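Long-range contacts in protein-disulfide isomerase (Novosphingobium aromaticivorans, PDB 3GMF), which probably catalyses thiol-disulfide exchange, as a thioredoxin-fold member of the protein-disulfide isomerase class: residues L17-V23 with A52-F58; L69-C73 with L140-L144; A85-S89 with F126-M130; F172-G176 with Q191-R195. One frame throughout, in Å; residues are numbered along the deposited sequence.

Interactions 1 and 4 build the thioredoxin-like sheet region, interactions 2 and 3 the helical part on the other side of the chain's centre. Strands 17-23 and 171-174 are neighbours, so interactions 1 and 4, with centres about 11 Å apart, are joined by a probable backbone hydrogen bond, Val20 N to Met173 O, 2.9 Å. Interaction 3 is nested within the chain loop closed by the disulfide of interaction 2, their centres about 12 Å apart. Interaction 1 meets interaction 2 at Asn57 OD1 and Asn72 ND2, 3.0 Å apart, and interaction 3 at Val23 CG2 and Met87 CE, 3.8 Å apart. Val23 and Met87 both touch Cys30 of a Cys27-Cys30 pair that fits a thioredoxin-type CxxC site.

Interaction 1: L17-V23 with A52-F58; sequences LRLVEFV and AIEVRNF
Strands 17-23 and 52-57 run parallel, their axes 4.7 Å apart and inclined by 21°, and backbone bonds alternate between them from Ala52 N to Leu17 O through to Phe58 N on Val23 O. On the face carrying Arg18, Val20, Glu54 and Arg56, a salt-bridge network spans the strands. Arg18, bent at chi2 and chi3, reaches across the neighbouring strand, past Ala52, so that NH1 gives Glu54 OE1 a bond of 3.0 Å; the oxygen lies in the guanidinium plane at its edge, although the two flat groups are turned 60° apart. Arg56, described in one of its two deposited conformers, grips the other oxygen side-on: NE is 3.0 Å from Glu54 OE2, and NE and NH2 both come from the same face of the carboxylate. Glu54 OE2 also meets His7, so this buried carboxylate has several partners, which would probably favour its charged form. Val20 CG1 packs over a face of the Arg56 guanidinium, 3.4 Å from Arg56 NE. On the opposite face Ile53 CG2 lies 3.6 Å from Glu21 CD, and Val23 CG2 meets Val55 CG1 at 4.0 Å. A water joins Val23 O to Asn57 ND2. This pair of strands belongs to a right-handed beta-alpha-beta unit whose helix 28-46 covers Glu21, Val23 and Ile53; strand 7-10 adjoins 51-57, and strand 171-174 adjoins 17-23.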
# COMPACT_ATOMS: atom_id res chain seq x y z
N LEU A 17 17.78 -11.77 -3.11
CA LEU A 17 16.35 -12.00 -3.35
C LEU A 17 15.60 -10.67 -3.18
O LEU A 17 15.53 -10.11 -2.08
CB LEU A 17 15.75 -13.09 -2.44
CG LEU A 17 14.41 -13.73 -2.85
CD1 LEU A 17 14.08 -14.92 -1.98
CD2 LEU A 17 13.21 -12.77 -2.80
N ARG A 18 15.01 -10.20 -4.27
CA ARG A 18 14.20 -9.00 -4.21
C ARG A 18 12.74 -9.39 -4.44
O ARG A 18 12.37 -9.80 -5.54
CB ARG A 18 14.66 -8.02 -5.27
CG ARG A 18 13.86 -6.72 -5.36
CD ARG A 18 14.08 -5.82 -4.15
NE ARG A 18 15.43 -5.26 -4.10
CZ ARG A 18 15.81 -4.11 -4.66
NH1 ARG A 18 14.94 -3.36 -5.32
NH2 ARG A 18 17.07 -3.69 -4.53
N LEU A 19 11.93 -9.24 -3.39
CA LEU A 19 10.49 -9.52 -3.46
C LEU A 19 9.79 -8.18 -3.69
O LEU A 19 9.87 -7.28 -2.86
CB LEU A 19 9.99 -10.11 -2.13
CG LEU A 19 8.47 -10.28 -2.00
CD1 LEU A 19 7.90 -11.27 -3.07
CD2 LEU A 19 8.06 -10.69 -0.59
N VAL A 20 9.07 -8.08 -4.81
CA VAL A 20 8.24 -6.91 -5.08
C VAL A 20 6.79 -7.26 -4.76
O VAL A 20 6.31 -8.29 -5.22
CB VAL A 20 8.31 -6.50 -6.54
CG1 VAL A 20 7.32 -5.37 -6.85
CG2 VAL A 20 9.74 -6.05 -6.87
N GLU A 21 6.11 -6.40 -4.02
CA GLU A 21 4.70 -6.62 -3.60
C GLU A 21 3.89 -5.48 -4.20
O GLU A 21 4.24 -4.33 -3.99
CB GLU A 21 4.56 -6.53 -2.08
CG GLU A 21 5.44 -7.50 -1.26
CD GLU A 21 5.17 -7.43 0.25
OE1 GLU A 21 4.55 -6.45 0.71
OE2 GLU A 21 5.56 -8.37 0.96
N PHE A 22 2.86 -5.81 -5.00
CA PHE A 22 1.92 -4.81 -5.51
C PHE A 22 0.72 -4.93 -4.62
O PHE A 22 0.03 -5.96 -4.62
CB PHE A 22 1.52 -5.13 -6.96
CG PHE A 22 2.67 -5.12 -7.93
CD1 PHE A 22 3.06 -3.94 -8.57
CD2 PHE A 22 3.34 -6.29 -8.24
CE1 PHE A 22 4.12 -3.94 -9.49
CE2 PHE A 22 4.38 -6.29 -9.17
CZ PHE A 22 4.79 -5.11 -9.78
N VAL A 23 0.47 -3.89 -3.82
CA VAL A 23 -0.58 -3.99 -2.79
C VAL A 23 -1.46 -2.74 -2.80
O VAL A 23 -1.05 -1.67 -3.25
CB VAL A 23 -0.01 -4.22 -1.35
CG1 VAL A 23 0.81 -5.55 -1.29
CG2 VAL A 23 0.84 -3.02 -0.90
N ALA A 52 15.26 -8.58 0.36
CA ALA A 52 14.68 -7.27 0.62
C ALA A 52 13.27 -7.23 0.02
O ALA A 52 12.98 -7.95 -0.93
CB ALA A 52 15.54 -6.18 0.02
N ILE A 53 12.42 -6.35 0.56
CA ILE A 53 11.03 -6.25 0.09
C ILE A 53 10.77 -4.87 -0.46
O ILE A 53 10.96 -3.87 0.23
CB ILE A 53 10.00 -6.50 1.21
CG1 ILE A 53 10.25 -7.86 1.87
CG2 ILE A 53 8.57 -6.46 0.63
CD1 ILE A 53 9.55 -8.04 3.18
N GLU A 54 10.33 -4.82 -1.71
CA GLU A 54 9.98 -3.58 -2.35
C GLU A 54 8.46 -3.48 -2.40
O GLU A 54 7.81 -4.23 -3.12
CB GLU A 54 10.54 -3.54 -3.76
CG GLU A 54 10.30 -2.25 -4.48
CD GLU A 54 11.00 -2.23 -5.82
OE1 GLU A 54 12.06 -2.90 -5.96
OE2 GLU A 54 10.51 -1.56 -6.73
N VAL A 55 7.90 -2.57 -1.62
CA VAL A 55 6.45 -2.40 -1.56
C VAL A 55 6.07 -1.36 -2.58
O VAL A 55 6.60 -0.25 -2.59
CB VAL A 55 6.00 -1.99 -0.14
CG1 VAL A 55 4.52 -1.59 -0.13
CG2 VAL A 55 6.26 -3.14 0.82
N ARG A 56 5.19 -1.76 -3.49
CA ARG A 56 4.65 -0.81 -4.44
C ARG A 56 3.18 -0.57 -4.17
O ARG A 56 2.38 -1.51 -3.99
CB ARG A 56 4.89 -1.24 -5.88
CG ARG A 56 6.37 -1.38 -6.25
CD ARG A 56 6.47 -1.90 -7.65
NE ARG A 56 7.84 -2.19 -8.04
CZ ARG A 56 8.22 -2.49 -9.28
NH1 ARG A 56 7.33 -2.52 -10.27
NH2 ARG A 56 9.49 -2.76 -9.52
N ASN A 57 2.83 0.72 -4.12
CA ASN A 57 1.44 1.11 -3.93
C ASN A 57 0.71 0.98 -5.25
O ASN A 57 0.86 1.81 -6.16
CB ASN A 57 1.34 2.54 -3.39
CG ASN A 57 2.02 2.69 -2.05
OD1 ASN A 57 2.99 3.44 -1.91
ND2 ASN A 57 1.51 2.00 -1.06
N PHE A 58 -0.07 -0.07 -5.35
CA PHE A 58 -0.88 -0.31 -6.54
C PHE A 58 -2.24 0.31 -6.23
O PHE A 58 -3.07 -0.30 -5.56
CB PHE A 58 -1.01 -1.80 -6.79
CG PHE A 58 -1.70 -2.14 -8.07
CD1 PHE A 58 -1.02 -2.06 -9.28
CD2 PHE A 58 -3.04 -2.52 -8.07
CE1 PHE A 58 -1.67 -2.37 -10.48
CE2 PHE A 58 -3.71 -2.85 -9.26
CZ PHE A 58 -3.02 -2.77 -10.46
O HOH W 1 -0.73 0.14 -0.86

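Interaction 2: L69-C73 with L140-L144; sequences LITNC and LDRCL
Two different first torsions bring the sulfurs of Cys73 and Cys143 together: Cys73 SG sits between its backbone N and carbonyl carbon (chi1 80°), whereas Cys143 SG lies opposite its carbonyl carbon, beside the backbone N. The sulfurs are bonded at 2.0 Å, with a torsion of 79° about the S-S bond, near the right angle that disulfides prefer. Each cysteine is deposited in two conformers, and this geometry describes one of them. Beside the bridge, Ile70 meets two leucines one helical turn apart. Its CG1 is 3.6 Å from Leu140 CD1, the two side chains passing at a slant, and Leu140 CD1 also packs 3.8 Å from Ile70 CD1. Leu144 instead runs alongside Ile70, pointing the same way, and its CD2 reaches Ile70 CG1 at 4.1 Å. The disulfide thus ties helix 62-73 to helix 137-144 within the helical part of this thioredoxin-family chain. The short helix segments cross at 108°, with axes 9.2 Å apart, so contact gathers where their turns face each other rather than along their lengths. Leu69 CB stands 4.0 Å from Cys143 O. Around this joint, Leu69 packs on Leu149 and Ala150 of helix 147-164, Leu144 on Thr117 and Ala121 of helix 113-123, and Leu140 on Tyr127. Ile70 continues the apolar packing to Phe86 and Met130.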
# COMPACT_ATOMS: atom_id res chain seq x y z
N LEU A 69 -1.61 8.73 -0.38
CA LEU A 69 -1.05 10.08 -0.20
C LEU A 69 -0.47 10.24 1.19
O LEU A 69 0.65 10.74 1.33
CB LEU A 69 -2.09 11.17 -0.50
CG LEU A 69 -2.42 11.31 -1.99
CD1 LEU A 69 -3.79 12.01 -2.12
CD2 LEU A 69 -1.28 12.00 -2.79
N ILE A 70 -1.19 9.75 2.20
CA ILE A 70 -0.76 9.86 3.59
C ILE A 70 0.54 9.08 3.80
O ILE A 70 1.54 9.66 4.24
CB ILE A 70 -1.84 9.41 4.59
CG1 ILE A 70 -3.15 10.21 4.39
CG2 ILE A 70 -1.34 9.55 6.03
CD1 ILE A 70 -4.35 9.64 5.15
N THR A 71 0.55 7.79 3.46
CA THR A 71 1.75 6.96 3.70
C THR A 71 2.98 7.43 2.89
O THR A 71 4.12 7.29 3.35
CB THR A 71 1.47 5.45 3.48
OG1 THR A 71 1.22 5.21 2.09
CG2 THR A 71 0.25 4.99 4.30
N ASN A 72 2.75 8.03 1.73
CA ASN A 72 3.85 8.53 0.91
C ASN A 72 4.34 9.95 1.25
O ASN A 72 5.35 10.38 0.69
CB ASN A 72 3.55 8.41 -0.59
CG ASN A 72 3.62 6.97 -1.08
OD1 ASN A 72 4.65 6.54 -1.61
ND2 ASN A 72 2.53 6.22 -0.90
N CYS A 73 3.66 10.61 2.17
CA CYS A 73 4.04 12.01 2.51
C CYS A 73 4.96 12.02 3.70
O CYS A 73 5.61 13.01 3.90
CB CYS A 73 2.83 12.95 2.70
SG CYS A 73 1.94 12.88 4.30
N LEU A 140 -1.85 17.00 7.69
CA LEU A 140 -2.68 16.10 6.86
C LEU A 140 -3.31 16.83 5.67
O LEU A 140 -3.33 16.29 4.56
CB LEU A 140 -3.72 15.33 7.70
CG LEU A 140 -4.64 14.32 6.99
CD1 LEU A 140 -3.85 13.31 6.15
CD2 LEU A 140 -5.52 13.57 7.96
N ASP A 141 -3.78 18.07 5.89
CA ASP A 141 -4.30 18.91 4.80
C ASP A 141 -3.32 19.08 3.63
O ASP A 141 -3.73 18.96 2.47
CB ASP A 141 -4.69 20.31 5.30
CG ASP A 141 -5.98 20.32 6.10
OD1 ASP A 141 -6.80 19.38 5.95
OD2 ASP A 141 -6.17 21.27 6.89
N ARG A 142 -2.06 19.37 3.95
CA ARG A 142 -1.00 19.55 2.96
C ARG A 142 -0.78 18.25 2.19
O ARG A 142 -0.69 18.26 0.96
CB ARG A 142 0.32 19.97 3.63
CG ARG A 142 0.38 21.41 4.09
CD ARG A 142 1.82 21.85 4.38
NE ARG A 142 2.58 20.90 5.19
CZ ARG A 142 2.58 20.85 6.53
NH1 ARG A 142 1.86 21.70 7.25
NH2 ARG A 142 3.32 19.93 7.15
N CYS A 143 -0.73 17.14 2.92
CA CYS A 143 -0.57 15.80 2.35
C CYS A 143 -1.72 15.50 1.36
O CYS A 143 -1.48 15.05 0.24
CB CYS A 143 -0.45 14.69 3.42
SG CYS A 143 1.05 14.71 4.47
N LEU A 144 -2.95 15.72 1.81
CA LEU A 144 -4.12 15.43 0.97
C LEU A 144 -4.30 16.32 -0.25
O LEU A 144 -5.07 15.98 -1.15
CB LEU A 144 -5.42 15.49 1.79
CG LEU A 144 -5.57 14.54 2.97
CD1 LEU A 144 -6.91 14.82 3.60
CD2 LEU A 144 -5.42 13.07 2.57

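Interaction 3: A85-S89 with F126-M130; sequences AFMRS and FYDFM
One face of the Phe86 ring is covered by Phe129 in an offset stack, centroids 4.7 Å apart and planes inclined by 30°. The overlap lies toward the rim, where Phe129 CE2 comes 3.6 Å from Phe86 CE1. The edge of Phe86 points at the face of Phe126 in a T-shaped pair, with perpendicular planes and centroids 5.9 Å apart. Met130 adds a Met-aromatic contact: bent at chi2 and chi3, it brings SD obliquely to Phe86, 3.9 Å from Phe86 CZ. At the edge of Phe129, in the plane of that ring, Ser89 OG lies 3.4 Å from Phe129 CZ in the conformer described, one of two. The Ser89 hydroxyl sits between its own backbone N and carbonyl carbon (chi1 74°), a rotamer that turns it back onto its helix, where OG donates to Ala85 O over 2.7 Å. Ala85 O also accepts from Ser89 N, the two donors arriving from opposite faces of the carbonyl plane. Trp93 meets Phe86, Phe126 and Phe129 edge-to-face, extending the aromatic cluster that joins helices 76-88 and 126-131; helix 62-73 adds Val67 and Thr71 against Phe86. With ring, sulfur and hydroxyl-to-rim contacts between the two segments, cohesion is probably chiefly apolar and aromatic, while the Ser89 oxygen, in this conformer bonded through its proton to Ala85 O, may present lone-pair density to the weakly electropositive rim hydrogens of Phe129.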
# COMPACT_ATOMS: atom_id res chain seq x y z
N ALA A 85 0.34 -0.21 9.63
CA ALA A 85 -0.80 0.20 10.46
C ALA A 85 -2.11 0.28 9.67
O ALA A 85 -3.12 -0.32 10.07
CB ALA A 85 -0.52 1.54 11.16
N PHE A 86 -2.09 0.96 8.53
CA PHE A 86 -3.28 0.97 7.64
C PHE A 86 -3.71 -0.41 7.20
O PHE A 86 -4.92 -0.70 7.15
CB PHE A 86 -3.06 1.86 6.41
CG PHE A 86 -3.33 3.31 6.66
CD1 PHE A 86 -4.64 3.80 6.77
CD2 PHE A 86 -2.26 4.21 6.76
CE1 PHE A 86 -4.87 5.16 6.97
CE2 PHE A 86 -2.47 5.56 6.96
CZ PHE A 86 -3.78 6.05 7.08
N MET A 87 -2.74 -1.27 6.89
CA MET A 87 -3.06 -2.63 6.45
C MET A 87 -3.57 -3.49 7.60
O MET A 87 -4.61 -4.14 7.46
CB MET A 87 -1.86 -3.31 5.79
CG MET A 87 -1.56 -2.83 4.39
SD MET A 87 -2.91 -3.05 3.16
CE MET A 87 -1.93 -2.69 1.72
N ARG A 88 -2.85 -3.50 8.72
CA ARG A 88 -3.27 -4.28 9.89
C ARG A 88 -4.59 -3.82 10.48
O ARG A 88 -5.40 -4.65 10.91
CB ARG A 88 -2.18 -4.29 10.98
CG ARG A 88 -1.01 -5.17 10.63
CD ARG A 88 -0.09 -5.34 11.85
NE ARG A 88 0.82 -6.47 11.68
CZ ARG A 88 0.56 -7.70 12.12
NH1 ARG A 88 1.44 -8.67 11.93
NH2 ARG A 88 -0.57 -7.96 12.76
N SER A 89 -4.84 -2.52 10.48
CA SER A 89 -6.06 -1.99 11.09
C SER A 89 -7.16 -1.69 10.07
O SER A 89 -8.09 -0.94 10.36
CB SER A 89 -5.76 -0.73 11.92
OG SER A 89 -5.50 0.38 11.08
N PHE A 126 -10.08 10.00 8.61
CA PHE A 126 -8.62 9.92 8.57
C PHE A 126 -7.93 11.01 9.41
O PHE A 126 -6.78 10.86 9.84
CB PHE A 126 -8.15 9.96 7.11
CG PHE A 126 -8.41 8.67 6.35
CD1 PHE A 126 -8.54 7.46 7.03
CD2 PHE A 126 -8.48 8.68 4.96
CE1 PHE A 126 -8.76 6.25 6.32
CE2 PHE A 126 -8.69 7.49 4.25
CZ PHE A 126 -8.84 6.27 4.93
N TYR A 127 -8.63 12.12 9.64
CA TYR A 127 -8.13 13.17 10.52
C TYR A 127 -7.91 12.63 11.93
O TYR A 127 -6.82 12.78 12.48
CB TYR A 127 -9.05 14.40 10.50
CG TYR A 127 -9.24 14.97 9.11
CD1 TYR A 127 -8.28 15.80 8.54
CD2 TYR A 127 -10.39 14.67 8.37
CE1 TYR A 127 -8.44 16.31 7.25
CE2 TYR A 127 -10.57 15.19 7.08
CZ TYR A 127 -9.58 16.01 6.53
OH TYR A 127 -9.77 16.52 5.26
N ASP A 128 -8.93 11.94 12.48
CA ASP A 128 -8.83 11.28 13.79
C ASP A 128 -7.81 10.13 13.82
O ASP A 128 -7.02 10.03 14.76
CB ASP A 128 -10.21 10.78 14.27
CG ASP A 128 -11.13 11.92 14.71
OD1 ASP A 128 -10.72 13.10 14.71
OD2 ASP A 128 -12.30 11.63 15.05
N PHE A 129 -7.83 9.28 12.79
CA PHE A 129 -6.87 8.18 12.65
C PHE A 129 -5.41 8.68 12.71
O PHE A 129 -4.56 8.10 13.39
CB PHE A 129 -7.12 7.41 11.33
CG PHE A 129 -6.35 6.11 11.21
CD1 PHE A 129 -6.89 4.92 11.69
CD2 PHE A 129 -5.10 6.08 10.60
CE1 PHE A 129 -6.20 3.72 11.57
CE2 PHE A 129 -4.40 4.89 10.49
CZ PHE A 129 -4.95 3.71 10.97
N MET A 130 -5.12 9.76 11.99
CA MET A 130 -3.75 10.27 11.90
C MET A 130 -3.35 11.17 13.07
O MET A 130 -2.17 11.27 13.41
CB MET A 130 -3.52 10.95 10.55
CG MET A 130 -3.46 9.93 9.40
SD MET A 130 -2.27 8.58 9.62
CE MET A 130 -0.73 9.49 9.76

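Interaction 4: F172-G176 with Q191-R195; sequences FMIDG and QILAR
Asp175 OD2 receives both NE and NH1 of Arg195, NH1 at 2.8 Å from Asp175 OD2 and NE at 2.9 Å from the same oxygen. Both hydrogen bonds are weak, bent to about 123°, so the salt bridge probably rests more on charge and closeness than on direction. The carboxylate and guanidinium planes are 43° apart, and Arg195 is deposited in two conformers, this being one. Next to the pair, Ile174 reaches toward the helix: its CD1 lies 4.1 Å from Ile192 CG1, the side chains crossing at about a right angle, and its CG2 lies 4.3 Å from Arg195 CG. Strand 171-174 and helix 185-196 run nearly parallel here, at 9°, with the C-terminal helix laid against one face of the thioredoxin-like sheet. Asp175 follows the strand directly, and the chain turns out of the strand there. Its other oxygen, OD1, accepts from Arg18 N, tying the carboxylate to strand 17-23. Leu17 and Lys16 pack against Arg195, and Ile192 also packs on Leu19, Leu41 and Met45. Gln191, whose CB is 4.4 Å from Ile174 CD1, turns its amide nitrogen to Thr182 OG1 and Ser187 O.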
# COMPACT_ATOMS: atom_id res chain seq x y z
N PHE A 172 2.82 -10.39 -6.75
CA PHE A 172 4.23 -10.44 -6.36
C PHE A 172 5.12 -10.71 -7.55
O PHE A 172 4.73 -11.42 -8.46
CB PHE A 172 4.43 -11.55 -5.31
CG PHE A 172 3.52 -11.41 -4.13
CD1 PHE A 172 3.78 -10.44 -3.16
CD2 PHE A 172 2.39 -12.22 -4.00
CE1 PHE A 172 2.92 -10.28 -2.09
CE2 PHE A 172 1.52 -12.08 -2.90
CZ PHE A 172 1.80 -11.13 -1.95
N MET A 173 6.33 -10.14 -7.52
CA MET A 173 7.41 -10.60 -8.41
C MET A 173 8.63 -11.00 -7.61
O MET A 173 8.95 -10.40 -6.57
CB MET A 173 7.85 -9.57 -9.48
CG MET A 173 6.90 -8.46 -9.93
SD MET A 173 7.71 -7.60 -11.36
CE MET A 173 7.44 -8.79 -12.65
N ILE A 174 9.33 -12.03 -8.08
CA ILE A 174 10.63 -12.36 -7.49
C ILE A 174 11.66 -12.30 -8.60
O ILE A 174 11.47 -12.89 -9.67
CB ILE A 174 10.66 -13.73 -6.77
CG1 ILE A 174 9.72 -13.76 -5.56
CG2 ILE A 174 12.07 -14.03 -6.29
CD1 ILE A 174 9.63 -15.10 -4.88
N ASP A 175 12.70 -11.50 -8.37
CA ASP A 175 13.79 -11.32 -9.31
C ASP A 175 13.27 -11.10 -10.75
O ASP A 175 13.72 -11.76 -11.68
CB ASP A 175 14.78 -12.51 -9.21
CG ASP A 175 15.30 -12.74 -7.77
OD1 ASP A 175 15.28 -11.79 -6.94
OD2 ASP A 175 15.73 -13.88 -7.46
N GLY A 176 12.29 -10.20 -10.89
CA GLY A 176 11.72 -9.84 -12.18
C GLY A 176 10.61 -10.70 -12.81
O GLY A 176 10.10 -10.36 -13.87
N GLN A 191 7.54 -20.33 -2.43
CA GLN A 191 8.38 -19.78 -3.48
C GLN A 191 9.54 -18.95 -2.94
O GLN A 191 10.65 -19.00 -3.50
CB GLN A 191 7.54 -18.99 -4.49
CG GLN A 191 6.41 -19.87 -5.03
CD GLN A 191 5.56 -19.17 -6.07
OE1 GLN A 191 5.97 -18.99 -7.22
NE2 GLN A 191 4.34 -18.81 -5.66
N ILE A 192 9.31 -18.24 -1.84
CA ILE A 192 10.39 -17.50 -1.17
C ILE A 192 11.41 -18.48 -0.56
O ILE A 192 12.62 -18.35 -0.79
CB ILE A 192 9.85 -16.54 -0.10
CG1 ILE A 192 9.11 -15.39 -0.81
CG2 ILE A 192 10.99 -16.02 0.82
CD1 ILE A 192 8.49 -14.41 0.11
N LEU A 193 10.92 -19.45 0.20
CA LEU A 193 11.82 -20.44 0.85
C LEU A 193 12.62 -21.26 -0.17
O LEU A 193 13.80 -21.55 0.06
CB LEU A 193 11.04 -21.33 1.81
CG LEU A 193 10.35 -20.59 3.00
CD1 LEU A 193 9.62 -21.58 3.92
CD2 LEU A 193 11.31 -19.70 3.81
N ALA A 194 12.01 -21.62 -1.30
CA ALA A 194 12.71 -22.36 -2.37
C ALA A 194 13.92 -21.59 -2.89
O ALA A 194 14.99 -22.18 -3.14
CB ALA A 194 11.77 -22.68 -3.52
N ARG A 195 13.74 -20.28 -3.06
CA ARG A 195 14.79 -19.36 -3.53
C ARG A 195 15.86 -19.15 -2.46
O ARG A 195 17.07 -19.13 -2.75
CB ARG A 195 14.16 -18.01 -3.87
CG ARG A 195 14.57 -17.34 -5.19
CD ARG A 195 16.03 -17.49 -5.56
NE ARG A 195 16.62 -16.21 -5.95
CZ ARG A 195 17.28 -15.41 -5.12
NH1 ARG A 195 17.78 -14.27 -5.57
NH2 ARG A 195 17.47 -15.75 -3.85